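Local atomic coordinates of SufC protein (Thermus thermophilus, PDB entry 2D2E), a protein that binds and probably hydrolyses ATP as the atypical cytoplasmic ABC-ATPase of the SUF system, which is thought to assemble iron-sulfur clusters. Residues Arg102-Ala107 with Ile154-Val159; Leu160-Ala165 with Asn187-Pro192; Thr170-Gly173 with Asp177-Lys180; Ile205-Gln210 with Leu230-Glu235. All coordinates share one frame; numbering follows the deposited sequence. Where two conformers were deposited one is given.

Interaction 1 (Arg102-Ala107 with Ile154-Val159)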
loop_
_atom_site.group_PDB
_atom_site.type_symbol
_atom_site.label_atom_id
_atom_site.label_comp_id
_atom_site.label_asym_id
_atom_site.label_seq_id
_atom_site.Cartn_x
_atom_site.Cartn_y
_atom_site.Cartn_z
ATOM N N ARG A 102 12.905 -9.368 -11.943
ATOM C CA ARG A 102 12.679 -9.469 -13.379
ATOM C C ARG A 102 11.401 -10.267 -13.611
ATOM O O ARG A 102 10.592 -9.912 -14.469
ATOM C CB ARG A 102 13.856 -10.153 -14.060
ATOM C CG ARG A 102 13.890 -9.931 -15.570
ATOM C CD ARG A 102 15.251 -10.272 -16.082
ATOM N NE ARG A 102 15.323 -10.269 -17.534
ATOM C CZ ARG A 102 16.327 -10.820 -18.204
ATOM N NH1 ARG A 102 17.323 -11.396 -17.540
ATOM N NH2 ARG A 102 16.327 -10.820 -19.530
ATOM N N LEU A 103 11.224 -11.330 -12.831
ATOM C CA LEU A 103 10.018 -12.143 -12.925
ATOM C C LEU A 103 8.797 -11.285 -12.592
ATOM O O LEU A 103 7.774 -11.361 -13.284
ATOM C CB LEU A 103 10.088 -13.333 -11.952
ATOM C CG LEU A 103 8.843 -14.231 -11.863
ATOM C CD1 LEU A 103 8.493 -14.715 -13.250
ATOM C CD2 LEU A 103 9.098 -15.430 -10.970
ATOM N N ALA A 104 8.902 -10.475 -11.534
ATOM C CA ALA A 104 7.799 -9.610 -11.121
ATOM C C ALA A 104 7.467 -8.577 -12.181
ATOM O O ALA A 104 6.303 -8.311 -12.435
ATOM C CB ALA A 104 8.133 -8.897 -9.792
ATOM N N LEU A 105 8.492 -7.971 -12.781
ATOM C CA LEU A 105 8.246 -6.962 -13.797
ATOM C C LEU A 105 7.646 -7.578 -15.061
ATOM O O LEU A 105 6.749 -6.986 -15.659
ATOM C CB LEU A 105 9.544 -6.214 -14.127
ATOM C CG LEU A 105 9.481 -5.047 -15.104
ATOM C CD1 LEU A 105 8.677 -3.896 -14.489
ATOM C CD2 LEU A 105 10.911 -4.604 -15.442
ATOM N N GLN A 106 8.119 -8.763 -15.455
ATOM C CA GLN A 106 7.600 -9.448 -16.659
ATOM C C GLN A 106 6.142 -9.864 -16.467
ATOM O O GLN A 106 5.352 -9.839 -17.411
ATOM C CB GLN A 106 8.450 -10.681 -16.990
ATOM C CG GLN A 106 9.829 -10.311 -17.517
ATOM C CD GLN A 106 10.645 -11.497 -18.010
ATOM O OE1 GLN A 106 10.334 -12.671 -17.732
ATOM N NE2 GLN A 106 11.708 -11.200 -18.729
ATOM N N ALA A 107 5.795 -10.245 -15.246
ATOM C CA ALA A 107 4.418 -10.638 -14.939
ATOM C C ALA A 107 3.505 -9.413 -15.042
ATOM O O ALA A 107 2.407 -9.478 -15.619
ATOM C CB ALA A 107 4.344 -11.238 -13.525
ATOM N N ILE A 154 9.575 -2.887 -1.472
ATOM C CA ILE A 154 9.830 -1.482 -1.852
ATOM C C ILE A 154 10.598 -1.414 -3.174
ATOM O O ILE A 154 10.400 -0.504 -3.966
ATOM C CB ILE A 154 10.571 -0.722 -0.732
ATOM C CG1 ILE A 154 9.610 -0.486 0.440
ATOM C CG2 ILE A 154 11.136 0.601 -1.254
ATOM C CD1 ILE A 154 8.320 0.288 0.038
ATOM N N LEU A 155 11.479 -2.385 -3.423
ATOM C CA LEU A 155 12.197 -2.373 -4.692
ATOM C C LEU A 155 11.159 -2.664 -5.785
ATOM O O LEU A 155 11.208 -2.090 -6.871
ATOM C CB LEU A 155 13.326 -3.426 -4.701
ATOM C CG LEU A 155 14.230 -3.402 -5.942
ATOM C CD1 LEU A 155 14.742 -1.987 -6.226
ATOM C CD2 LEU A 155 15.399 -4.343 -5.712
ATOM N N GLN A 156 10.191 -3.535 -5.497
ATOM C CA GLN A 156 9.157 -3.825 -6.491
ATOM C C GLN A 156 8.315 -2.564 -6.724
ATOM O O GLN A 156 7.902 -2.274 -7.846
ATOM C CB GLN A 156 8.221 -4.941 -6.028
ATOM C CG GLN A 156 8.874 -6.284 -5.986
ATOM C CD GLN A 156 7.872 -7.356 -5.648
ATOM O OE1 GLN A 156 6.892 -7.556 -6.375
ATOM N NE2 GLN A 156 8.095 -8.034 -4.534
ATOM N N LEU A 157 8.036 -1.827 -5.656
ATOM C CA LEU A 157 7.242 -0.599 -5.786
ATOM C C LEU A 157 7.854 0.361 -6.802
ATOM O O LEU A 157 7.154 0.901 -7.653
ATOM C CB LEU A 157 7.130 0.129 -4.433
ATOM C CG LEU A 157 6.353 1.458 -4.430
ATOM C CD1 LEU A 157 4.834 1.200 -4.602
ATOM C CD2 LEU A 157 6.601 2.191 -3.107
ATOM N N LEU A 158 9.161 0.583 -6.702
ATOM C CA LEU A 158 9.834 1.496 -7.622
ATOM C C LEU A 158 9.980 0.945 -9.038
ATOM O O LEU A 158 9.829 1.681 -10.017
ATOM C CB LEU A 158 11.217 1.867 -7.078
ATOM C CG LEU A 158 11.267 3.087 -6.151
ATOM C CD1 LEU A 158 12.649 3.224 -5.597
ATOM C CD2 LEU A 158 10.905 4.347 -6.906
ATOM N N VAL A 159 10.273 -0.344 -9.151
ATOM C CA VAL A 159 10.456 -0.958 -10.467
ATOM C C VAL A 159 9.180 -1.195 -11.275
ATOM O O VAL A 159 9.162 -0.990 -12.503
ATOM C CB VAL A 159 11.244 -2.290 -10.318
ATOM C CG1 VAL A 159 11.325 -3.029 -11.645
ATOM C CG2 VAL A 159 12.675 -1.984 -9.810
#
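L105 and V159 make the tight part of this meeting between two helices. The isobutyl group of L105 reaches across with CD1 4.0 Å from V159 CG1, and the two side chains cross at about a right angle. The same methyl, L105 CD1, rests 3.6 Å from the carbonyl oxygen V159 O, so it touches main chain as well as side chain. It can do so because CG stands anti to the backbone N (chi1 -176°), which carries the branch over to helix 148-160. Next to L105, A104 offers only CB, and Q156, one turn before V159, comes up to it with an extended chain whose OE1 stops 3.9 Å from A104 CB. That amide is gripped by others: OE1 accepts from F86 N, and NE2 is bonded to N152 OD1. The buried polar end is thereby held, and its contact with A104 is one of packing alone.

The far side of helix 97-109 is looser. L103 and A107 are exposed there, while R102 reaches V113 O and a glycerol molecule. Between the two segments just 135 Å² is buried and no hydrogen bond crosses, leaving a slender seam of four buried residues. Helix-against-helix packing of this kind is typical of the helical subdomain of ABC ATPases, in which helix 148-160 follows the signature motif and F86 lies at the probable Q-loop.

Interaction 2 (Leu160-Ala165 with Asn187-Pro192); sequences LEPTYA and NAMRGP
The backbones of E161 and M189 pass no closer than 8.3 Å between their CA atoms, so a long side chain must bridge the distance. E161, the first residue to leave the helical backbone, has positive phi (49°), and from there the chain turns through P162 toward the strand 164-168. Across from it, helix 176-189 runs out around M189 and R190 is already loop.

M189 does the bridging, and its terminal methyl is the touching group. CE lies 4.0 Å from P162 CD and is equally near P162 O, with E161 CA a little farther off. The methionine bends at both chi2 and chi3, folding CE back onto the proline; the two side chains cross at about a right angle. No hydrogen bond crosses. A polar clasp instead closes the helix end on itself: R190 NE donates to N187 OD1 at 2.9 Å with a nearly straight bond (166°), in the plane of both the guanidinium and the carbonyl.

The contact belongs to a beta-alpha-beta unit of strand 164-168, helix 176-189 and strand 195-199. L157 of helix 148-160 packs on both P162 and M189, while F83 adjoins the proline and F194 the methionine.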
loop_
_atom_site.group_PDB
_atom_site.type_symbol
_atom_site.label_atom_id
_atom_site.label_comp_id
_atom_site.label_asym_id
_atom_site.label_seq_id
_atom_site.Cartn_x
_atom_site.Cartn_y
_atom_site.Cartn_z
ATOM N N LEU A 160 8.118 -1.613 -10.593
ATOM C CA LEU A 160 6.844 -1.889 -11.255
ATOM C C LEU A 160 6.067 -0.631 -11.633
ATOM O O LEU A 160 5.134 -0.697 -12.430
ATOM C CB LEU A 160 5.972 -2.792 -10.381
ATOM C CG LEU A 160 6.488 -4.226 -10.202
ATOM C CD1 LEU A 160 5.535 -5.014 -9.315
ATOM C CD2 LEU A 160 6.623 -4.897 -11.555
ATOM N N GLU A 161 6.448 0.505 -11.061
ATOM C CA GLU A 161 5.787 1.775 -11.371
ATOM C C GLU A 161 4.260 1.802 -11.326
ATOM O O GLU A 161 3.607 2.153 -12.300
ATOM C CB GLU A 161 6.226 2.252 -12.759
ATOM C CG GLU A 161 7.691 2.581 -12.894
ATOM C CD GLU A 161 7.978 3.331 -14.175
ATOM O OE1 GLU A 161 7.672 2.787 -15.259
ATOM O OE2 GLU A 161 8.500 4.462 -14.090
ATOM N N PRO A 162 3.666 1.404 -10.197
ATOM C CA PRO A 162 2.201 1.425 -10.109
ATOM C C PRO A 162 1.697 2.869 -10.043
ATOM O O PRO A 162 2.461 3.784 -9.732
ATOM C CB PRO A 162 1.928 0.686 -8.807
ATOM C CG PRO A 162 3.134 1.070 -7.972
ATOM C CD PRO A 162 4.279 0.959 -8.935
ATOM N N THR A 163 0.420 3.074 -10.343
ATOM C CA THR A 163 -0.170 4.405 -10.263
ATOM C C THR A 163 -0.640 4.666 -8.853
ATOM O O THR A 163 -0.546 5.786 -8.372
ATOM C CB THR A 163 -1.356 4.522 -11.229
ATOM O OG1 THR A 163 -0.875 4.309 -12.564
ATOM C CG2 THR A 163 -2.003 5.882 -11.149
ATOM N N TYR A 164 -1.181 3.629 -8.207
ATOM C CA TYR A 164 -1.620 3.771 -6.822
ATOM C C TYR A 164 -1.053 2.609 -6.010
ATOM O O TYR A 164 -0.897 1.508 -6.520
ATOM C CB TYR A 164 -3.145 3.718 -6.694
ATOM C CG TYR A 164 -3.847 4.877 -7.353
ATOM C CD1 TYR A 164 -4.332 4.772 -8.656
ATOM C CD2 TYR A 164 -3.996 6.086 -6.681
ATOM C CE1 TYR A 164 -4.953 5.846 -9.278
ATOM C CE2 TYR A 164 -4.615 7.173 -7.299
ATOM C CZ TYR A 164 -5.091 7.038 -8.595
ATOM O OH TYR A 164 -5.719 8.116 -9.188
ATOM N N ALA A 165 -0.740 2.872 -4.750
ATOM C CA ALA A 165 -0.249 1.823 -3.858
ATOM C C ALA A 165 -0.903 1.957 -2.503
ATOM O O ALA A 165 -0.971 3.047 -1.939
ATOM C CB ALA A 165 1.282 1.910 -3.700
ATOM N N ASN A 187 8.367 8.049 -0.416
ATOM C CA ASN A 187 8.828 9.406 -0.725
ATOM C C ASN A 187 9.506 9.456 -2.104
ATOM O O ASN A 187 9.414 10.459 -2.813
ATOM C CB ASN A 187 9.762 9.909 0.380
ATOM C CG ASN A 187 9.007 10.281 1.660
ATOM O OD1 ASN A 187 7.917 10.854 1.602
ATOM N ND2 ASN A 187 9.598 9.972 2.817
ATOM N N ALA A 188 10.167 8.372 -2.494
ATOM C CA ALA A 188 10.824 8.336 -3.799
ATOM C C ALA A 188 9.808 8.280 -4.960
ATOM O O ALA A 188 10.088 8.738 -6.066
ATOM C CB ALA A 188 11.770 7.154 -3.862
ATOM N N MET A 189 8.629 7.724 -4.701
ATOM C CA MET A 189 7.569 7.629 -5.706
ATOM C C MET A 189 6.692 8.869 -5.797
ATOM O O MET A 189 5.940 9.007 -6.769
ATOM C CB MET A 189 6.633 6.437 -5.402
ATOM C CG MET A 189 7.274 5.075 -5.628
ATOM S SD MET A 189 7.649 4.816 -7.375
ATOM C CE MET A 189 6.029 4.504 -8.089
ATOM N N ARG A 190 6.754 9.744 -4.786
ATOM C CA ARG A 190 5.906 10.941 -4.776
ATOM C C ARG A 190 6.016 11.709 -6.072
ATOM O O ARG A 190 7.116 12.001 -6.546
ATOM C CB ARG A 190 6.278 11.883 -3.643
ATOM C CG ARG A 190 5.818 11.474 -2.302
ATOM C CD ARG A 190 6.010 12.664 -1.379
ATOM N NE ARG A 190 5.906 12.304 0.023
ATOM C CZ ARG A 190 4.903 12.660 0.815
ATOM N NH1 ARG A 190 3.899 13.394 0.349
ATOM N NH2 ARG A 190 4.919 12.286 2.076
ATOM N N GLY A 191 4.866 12.063 -6.620
ATOM C CA GLY A 191 4.845 12.767 -7.891
ATOM C C GLY A 191 3.414 12.879 -8.380
ATOM O O GLY A 191 2.497 12.246 -7.834
ATOM N N PRO A 192 3.195 13.625 -9.469
ATOM C CA PRO A 192 1.858 13.822 -10.022
ATOM C C PRO A 192 1.169 12.586 -10.569
ATOM O O PRO A 192 -0.046 12.573 -10.741
ATOM C CB PRO A 192 2.091 14.886 -11.102
ATOM C CG PRO A 192 3.498 14.616 -11.549
ATOM C CD PRO A 192 4.215 14.365 -10.234
#

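Interaction 3 (Thr170-Gly173 with Asp177-Lys180); sequences TDSG and DALK
The flat group in this contact is the carbonyl of G173, met obliquely by the two methyls of L179. CD1 is 3.6 Å from G173 O and only modestly off the carbonyl plane; CD2 lies on the same side of that plane but is tilted further from it. No ring or side-chain amide takes part. The segment containing S172 and G173 belongs, by sequence and position, to the probable D-loop of the ABC ATPase fold, which leads from the strand 164-168 into helix 176-189.

S172 carries the other half of the contact. Its CB packs 3.7 Å from L179 CD2, while its OG sits at the same distance from A178 CB, so the serine is set against two successive helix residues. L179 reaches both partners because its CG is anti to the carbonyl carbon (chi1 -57°), bringing the fork of the side chain back to the loop. With an alanine here the G173 carbonyl would probably lose both its methyl neighbours and S172 CB one of its two, opening a gap between loop and helix.

The turn is steadied from within by G173 N bonding to T170 O, and G173 itself has positive phi. Just before it, T170 OG1 is bonded to D168 and to K42, a lysine of the nucleotide site, and D171 forms a salt bridge with K150. A single water completes the join: it lies 2.7 Å from S172 OG and donates a weak bond of 3.1 Å to A178 O.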
loop_
_atom_site.group_PDB
_atom_site.type_symbol
_atom_site.label_atom_id
_atom_site.label_comp_id
_atom_site.label_asym_id
_atom_site.label_seq_id
_atom_site.Cartn_x
_atom_site.Cartn_y
_atom_site.Cartn_z
ATOM N N THR A 170 0.775 -1.832 9.473
ATOM C CA THR A 170 0.383 -2.185 10.836
ATOM C C THR A 170 1.281 -3.309 11.325
ATOM O O THR A 170 1.666 -3.328 12.487
ATOM C CB THR A 170 -1.066 -2.680 10.888
ATOM O OG1 THR A 170 -1.936 -1.645 10.391
ATOM C CG2 THR A 170 -1.477 -3.029 12.319
ATOM N N ASP A 171 1.626 -4.241 10.443
ATOM C CA ASP A 171 2.449 -5.366 10.879
ATOM C C ASP A 171 3.890 -5.000 11.241
ATOM O O ASP A 171 4.618 -5.825 11.803
ATOM C CB ASP A 171 2.389 -6.481 9.823
ATOM C CG ASP A 171 3.057 -6.095 8.511
ATOM O OD1 ASP A 171 3.264 -4.894 8.246
ATOM O OD2 ASP A 171 3.362 -7.021 7.731
ATOM N N SER A 172 4.302 -3.760 10.958
ATOM C CA SER A 172 5.648 -3.314 11.337
ATOM C C SER A 172 5.690 -2.726 12.749
ATOM O O SER A 172 6.762 -2.605 13.344
ATOM C CB SER A 172 6.184 -2.266 10.355
ATOM O OG SER A 172 6.508 -2.880 9.119
ATOM N N GLY A 173 4.524 -2.357 13.280
ATOM C CA GLY A 173 4.481 -1.766 14.608
ATOM C C GLY A 173 5.410 -0.570 14.724
ATOM O O GLY A 173 5.374 0.340 13.884
ATOM N N ASP A 177 13.320 0.702 11.697
ATOM C CA ASP A 177 14.006 0.386 10.453
ATOM C C ASP A 177 13.017 0.039 9.351
ATOM O O ASP A 177 13.154 0.515 8.225
ATOM C CB ASP A 177 14.984 -0.773 10.627
ATOM C CG ASP A 177 15.496 -1.298 9.292
ATOM O OD1 ASP A 177 14.990 -2.338 8.824
ATOM O OD2 ASP A 177 16.389 -0.657 8.705
ATOM N N ALA A 178 12.025 -0.789 9.673
ATOM C CA ALA A 178 11.027 -1.195 8.689
ATOM C C ALA A 178 10.164 -0.031 8.237
ATOM O O ALA A 178 9.833 0.057 7.069
ATOM C CB ALA A 178 10.139 -2.314 9.237
ATOM N N LEU A 179 9.793 0.850 9.161
ATOM C CA LEU A 179 8.973 1.996 8.779
ATOM C C LEU A 179 9.771 2.924 7.878
ATOM O O LEU A 179 9.231 3.467 6.916
ATOM C CB LEU A 179 8.513 2.777 10.013
ATOM C CG LEU A 179 7.738 1.937 11.039
ATOM C CD1 LEU A 179 7.438 2.795 12.270
ATOM C CD2 LEU A 179 6.441 1.415 10.410
ATOM N N LYS A 180 11.063 3.074 8.161
ATOM C CA LYS A 180 11.871 3.967 7.351
ATOM C C LYS A 180 12.101 3.441 5.936
ATOM O O LYS A 180 12.197 4.227 5.002
ATOM C CB LYS A 180 13.203 4.282 8.058
ATOM C CG LYS A 180 13.010 5.307 9.173
ATOM C CD LYS A 180 14.329 5.851 9.697
ATOM C CE LYS A 180 14.083 7.028 10.627
ATOM N NZ LYS A 180 15.343 7.491 11.259
HETATM O O HOH W 1 6.885 -0.777 7.473
#

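Interaction 4 (Ile205-Gln210 with Leu230-Glu235); sequences ILNYIQ and LALELE
L206 lays its CD1 methyl against A231, 3.7 Å from CB, and this one apolar touch is the heart of the contact. CG is anti to the carbonyl carbon (chi1 -56°), which aims the isobutyl group at helix 228-237, where the small alanine lets the helix come within 7.9 Å, CA to CA. At the more exposed margin, L232 CD2 approaches N207 OD1 only loosely, at 4.4 Å. That oxygen has a better partner in Q203 NE2, so the asparagine is tied to its own loop and its touch on L232 is only a loose van der Waals one.

The turn that carries L206 is held by its own backbone bonds: I205 O accepts from Y208 N and I209 N, both at 2.9 Å. Across the contact, E235 OE1 takes the N-H of Q203, a polar link between the helix and the beginning of this loop.

Both apolar partners also rest on the central sheet: L206 packs on A33 and M35 of strand 31-35, and A231 on M35. The contact thus wedges helix 228-237 beside the loop joining strands 195-199 and 213-218, while Y208 and I209 turn to helix 176-189.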
loop_
_atom_site.group_PDB
_atom_site.type_symbol
_atom_site.label_atom_id
_atom_site.label_comp_id
_atom_site.label_asym_id
_atom_site.label_seq_id
_atom_site.Cartn_x
_atom_site.Cartn_y
_atom_site.Cartn_z
ATOM N N ILE A 205 5.137 6.165 11.635
ATOM C CA ILE A 205 5.586 6.259 10.243
ATOM C C ILE A 205 5.301 7.600 9.574
ATOM O O ILE A 205 5.995 7.990 8.612
ATOM C CB ILE A 205 5.004 5.080 9.406
ATOM C CG1 ILE A 205 5.749 4.965 8.061
ATOM C CG2 ILE A 205 3.498 5.275 9.177
ATOM C CD1 ILE A 205 5.363 3.706 7.265
ATOM N N LEU A 206 4.299 8.311 10.082
ATOM C CA LEU A 206 3.907 9.575 9.483
ATOM C C LEU A 206 4.870 10.713 9.769
ATOM O O LEU A 206 4.710 11.825 9.246
ATOM C CB LEU A 206 2.465 9.911 9.887
ATOM C CG LEU A 206 1.505 8.783 9.498
ATOM C CD1 LEU A 206 0.079 9.135 9.936
ATOM C CD2 LEU A 206 1.538 8.544 7.992
ATOM N N ASN A 207 5.868 10.431 10.597
ATOM C CA ASN A 207 6.913 11.417 10.861
ATOM C C ASN A 207 7.938 11.269 9.728
ATOM O O ASN A 207 8.736 12.189 9.474
ATOM C CB ASN A 207 7.576 11.145 12.203
ATOM C CG ASN A 207 6.648 11.428 13.364
ATOM O OD1 ASN A 207 6.085 12.518 13.464
ATOM N ND2 ASN A 207 6.475 10.451 14.235
ATOM N N TYR A 208 7.910 10.119 9.037
ATOM C CA TYR A 208 8.831 9.878 7.923
ATOM C C TYR A 208 8.135 10.077 6.574
ATOM O O TYR A 208 8.772 10.459 5.604
ATOM C CB TYR A 208 9.456 8.451 7.961
ATOM C CG TYR A 208 9.870 8.009 9.330
ATOM C CD1 TYR A 208 9.387 6.825 9.877
ATOM C CD2 TYR A 208 10.715 8.804 10.119
ATOM C CE1 TYR A 208 9.716 6.446 11.189
ATOM C CE2 TYR A 208 11.054 8.425 11.427
ATOM C CZ TYR A 208 10.546 7.250 11.952
ATOM O OH TYR A 208 10.853 6.883 13.253
ATOM N N ILE A 209 6.824 9.823 6.536
ATOM C CA ILE A 209 6.023 10.013 5.323
ATOM C C ILE A 209 4.971 11.039 5.717
ATOM O O ILE A 209 3.971 10.678 6.327
ATOM C CB ILE A 209 5.237 8.732 4.895
ATOM C CG1 ILE A 209 6.166 7.530 4.790
ATOM C CG2 ILE A 209 4.550 8.983 3.556
ATOM C CD1 ILE A 209 5.465 6.209 4.377
ATOM N N GLN A 210 5.179 12.304 5.372
ATOM C CA GLN A 210 4.202 13.323 5.725
ATOM C C GLN A 210 2.947 13.168 4.840
ATOM O O GLN A 210 3.028 13.284 3.620
ATOM C CB GLN A 210 4.813 14.702 5.519
ATOM C CG GLN A 210 3.798 15.814 5.714
ATOM C CD GLN A 210 4.430 17.144 6.074
ATOM O OE1 GLN A 210 5.586 17.197 6.496
ATOM N NE2 GLN A 210 3.689 18.229 5.939
ATOM N N LEU A 230 -3.942 15.807 12.843
ATOM C CA LEU A 230 -4.920 14.864 13.390
ATOM C C LEU A 230 -4.214 13.595 13.841
ATOM O O LEU A 230 -4.523 13.048 14.894
ATOM C CB LEU A 230 -5.992 14.518 12.357
ATOM C CG LEU A 230 -7.020 13.442 12.757
ATOM C CD1 LEU A 230 -7.707 13.816 14.095
ATOM C CD2 LEU A 230 -8.050 13.281 11.630
ATOM N N ALA A 231 -3.250 13.116 13.055
ATOM C CA ALA A 231 -2.517 11.915 13.457
ATOM C C ALA A 231 -1.702 12.213 14.710
ATOM O O ALA A 231 -1.571 11.375 15.591
ATOM C CB ALA A 231 -1.581 11.457 12.330
ATOM N N LEU A 232 -1.146 13.418 14.787
ATOM C CA LEU A 232 -0.353 13.801 15.945
ATOM C C LEU A 232 -1.181 13.812 17.222
ATOM O O LEU A 232 -0.760 13.280 18.260
ATOM C CB LEU A 232 0.270 15.187 15.718
ATOM C CG LEU A 232 1.303 15.199 14.579
ATOM C CD1 LEU A 232 1.546 16.617 14.058
ATOM C CD2 LEU A 232 2.588 14.580 15.085
ATOM N N GLU A 233 -2.362 14.411 17.151
ATOM C CA GLU A 233 -3.203 14.483 18.334
ATOM C C GLU A 233 -3.672 13.090 18.740
ATOM O O GLU A 233 -3.753 12.780 19.916
ATOM C CB GLU A 233 -4.387 15.426 18.107
ATOM C CG GLU A 233 -5.092 15.752 19.432
ATOM C CD GLU A 233 -5.951 17.000 19.382
ATOM O OE1 GLU A 233 -6.356 17.466 20.473
ATOM O OE2 GLU A 233 -6.223 17.511 18.271
ATOM N N LEU A 234 -3.953 12.233 17.756
ATOM C CA LEU A 234 -4.353 10.859 18.050
ATOM C C LEU A 234 -3.227 10.127 18.765
ATOM O O LEU A 234 -3.471 9.346 19.687
ATOM C CB LEU A 234 -4.665 10.087 16.762
ATOM C CG LEU A 234 -6.120 9.930 16.340
ATOM C CD1 LEU A 234 -6.153 9.231 14.980
ATOM C CD2 LEU A 234 -6.879 9.108 17.378
ATOM N N GLU A 235 -1.986 10.359 18.348
ATOM C CA GLU A 235 -0.886 9.686 19.009
ATOM C C GLU A 235 -0.733 10.183 20.454
ATOM O O GLU A 235 -0.486 9.398 21.371
ATOM C CB GLU A 235 0.409 9.895 18.230
ATOM C CG GLU A 235 1.511 8.917 18.607
ATOM C CD GLU A 235 1.113 7.448 18.467
ATOM O OE1 GLU A 235 0.275 7.058 17.583
ATOM O OE2 GLU A 235 1.654 6.636 19.239
#

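Overall arrangement
The four contacts lead from the helical region to the mixed sheet and the helix after it. Along the chain interaction 1 closes before interaction 2 opens, interaction 3 is nested within interaction 2, and interaction 4 follows. Interactions 1 and 2, with centres about 13 Å apart, adjoin where helix 148-160 runs into strand 164-168. Interactions 2 and 3 share helix 176-189, near its two ends, their centres about 19 Å apart. Interaction 4 touches both: R190 and N187 bond to the carbonyls of Q210 and Y208, and K180 packs on Y208. Interactions 1 and 4, with centres about 29 Å apart, lie on opposite sides of the chain's centre, and the small contacts between them run past the probable D-loop to helix 228-237.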